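Local coordinates for beta-galactosidase (Bacillus circulans subsp. alkalophilus, PDB 3TTY), which hydrolyses beta-galactosides to release terminal galactose, which it binds in the pocket of a TIM-barrel domain, at residues A[326-329]-A[330-334]. Numbering follows the deposited sequence.
Sequences VMRL and WSYQA
Val326 sets its CG1 methyl over one face of the Trp330 indole, one turn further along helix 326-336, a CH-pi contact with CG1 3.8 Å from the centroid of the five-membered ring and 17° off the ring normal. CG1 stands anti to the backbone N of Val326 (chi1 167°), which brings it over the ring, nearest CE2. Leu329 comes from another direction: its CB lies 4.0 Å from Trp330 CD1, and its CD1 also approaches the pyrrole side of the indole. Along the backbone, Trp330 N donates a nearly straight hydrogen bond to Val326 O (2.9 Å). Cutting Trp330 back to an alanine would probably leave the Val326 methyl without its aromatic floor and open a gap beside Leu329. Round the helix, Met327 O accepts both Ser331 N and, at 2.8 Å, Ser331 OG, from opposite faces of its carbonyl plane. Tyr332 CE2 lies over one face of the Arg328 guanidinium, while Arg328 NE sits at the tyrosine ring's edge, in its plane. Arg328 NH2 forms a salt bridge with Glu382 OE2 and Tyr332 OH a hydrogen bond with Glu382 OE1, on helix 371-386. In this beta-alpha-beta crossover between barrel strands 303-307 and 339-344, the helix start pairs apolar packing on the indole with a flank tied through one carboxylate to the neighbouring helix.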
loop_
_atom_site.group_PDB
_atom_site.type_symbol
_atom_site.label_atom_id
_atom_site.label_comp_id
_atom_site.label_asym_id
_atom_site.label_seq_id
_atom_site.Cartn_x
_atom_site.Cartn_y
_atom_site.Cartn_z
ATOM N N VAL A 326 -18.123 19.913 -23.617
ATOM C CA VAL A 326 -16.747 19.544 -23.308
ATOM C C VAL A 326 -16.229 18.478 -24.263
ATOM O O VAL A 326 -15.084 18.538 -24.697
ATOM C CB VAL A 326 -16.565 19.139 -21.836
ATOM C CG1 VAL A 326 -15.215 18.466 -21.617
ATOM C CG2 VAL A 326 -16.691 20.369 -20.954
ATOM N N MET A 327 -17.079 17.523 -24.605
ATOM C CA MET A 327 -16.707 16.507 -25.583
ATOM C C MET A 327 -16.248 17.186 -26.874
ATOM O O MET A 327 -15.243 16.792 -27.482
ATOM C CB MET A 327 -17.884 15.552 -25.836
ATOM C CG MET A 327 -17.583 14.365 -26.756
ATOM S SD MET A 327 -17.462 14.814 -28.503
ATOM C CE MET A 327 -19.130 15.416 -28.786
ATOM N N ARG A 328 -16.971 18.228 -27.272
ATOM C CA ARG A 328 -16.633 18.991 -28.478
ATOM C C ARG A 328 -15.327 19.778 -28.311
ATOM O O ARG A 328 -14.475 19.775 -29.197
ATOM C CB ARG A 328 -17.777 19.937 -28.827
ATOM C CG ARG A 328 -17.557 20.798 -30.049
ATOM C CD ARG A 328 -18.860 21.516 -30.339
ATOM N NE ARG A 328 -18.784 22.460 -31.446
ATOM C CZ ARG A 328 -18.455 23.741 -31.308
ATOM N NH1 ARG A 328 -18.148 24.224 -30.112
ATOM N NH2 ARG A 328 -18.425 24.540 -32.366
ATOM N N LEU A 329 -15.190 20.452 -27.171
ATOM C CA LEU A 329 -13.969 21.178 -26.815
ATOM C C LEU A 329 -12.732 20.298 -26.992
ATOM O O LEU A 329 -11.792 20.659 -27.694
ATOM C CB LEU A 329 -14.036 21.626 -25.355
ATOM C CG LEU A 329 -13.536 23.006 -24.922
ATOM C CD1 LEU A 329 -13.066 22.945 -23.480
ATOM C CD2 LEU A 329 -12.441 23.560 -25.817
ATOM N N TRP A 330 -12.758 19.136 -26.346
ATOM C CA TRP A 330 -11.618 18.218 -26.321
ATOM C C TRP A 330 -11.344 17.520 -27.653
ATOM O O TRP A 330 -10.221 17.065 -27.894
ATOM C CB TRP A 330 -11.788 17.188 -25.196
ATOM C CG TRP A 330 -11.707 17.789 -23.832
ATOM C CD1 TRP A 330 -11.551 19.105 -23.535
ATOM C CD2 TRP A 330 -11.774 17.096 -22.578
ATOM N NE1 TRP A 330 -11.506 19.283 -22.176
ATOM C CE2 TRP A 330 -11.643 18.066 -21.561
ATOM C CE3 TRP A 330 -11.934 15.750 -22.215
ATOM C CZ2 TRP A 330 -11.669 17.741 -20.205
ATOM C CZ3 TRP A 330 -11.962 15.423 -20.861
ATOM C CH2 TRP A 330 -11.827 16.417 -19.872
ATOM N N SER A 331 -12.364 17.427 -28.505
ATOM C CA SER A 331 -12.183 16.926 -29.875
ATOM C C SER A 331 -11.433 17.942 -30.730
ATOM O O SER A 331 -10.485 17.586 -31.424
ATOM C CB SER A 331 -13.528 16.596 -30.548
ATOM O OG SER A 331 -14.267 15.637 -29.815
ATOM N N TYR A 332 -11.866 19.204 -30.696
ATOM C CA TYR A 332 -11.159 20.241 -31.443
ATOM C C TYR A 332 -9.782 20.550 -30.853
ATOM O O TYR A 332 -8.891 21.031 -31.561
ATOM C CB TYR A 332 -11.991 21.516 -31.575
ATOM C CG TYR A 332 -13.102 21.391 -32.591
ATOM C CD1 TYR A 332 -12.819 21.111 -33.922
ATOM C CD2 TYR A 332 -14.428 21.548 -32.219
ATOM C CE1 TYR A 332 -13.834 20.982 -34.860
ATOM C CE2 TYR A 332 -15.444 21.423 -33.144
ATOM C CZ TYR A 332 -15.139 21.140 -34.459
ATOM O OH TYR A 332 -16.147 21.028 -35.376
ATOM N N GLN A 333 -9.602 20.276 -29.564
ATOM C CA GLN A 333 -8.279 20.415 -28.987
ATOM C C GLN A 333 -7.322 19.433 -29.670
ATOM O O GLN A 333 -6.194 19.793 -29.996
ATOM C CB GLN A 333 -8.275 20.219 -27.468
ATOM C CG GLN A 333 -6.981 20.715 -26.810
ATOM C CD GLN A 333 -6.884 20.328 -25.349
ATOM O OE1 GLN A 333 -7.356 19.261 -24.945
ATOM N NE2 GLN A 333 -6.274 21.200 -24.542
ATOM N N ALA A 334 -7.779 18.206 -29.895
ATOM C CA ALA A 334 -6.976 17.230 -30.614
ATOM C C ALA A 334 -6.662 17.729 -32.022
ATOM O O ALA A 334 -5.502 17.730 -32.451
ATOM C CB ALA A 334 -7.669 15.899 -30.663
#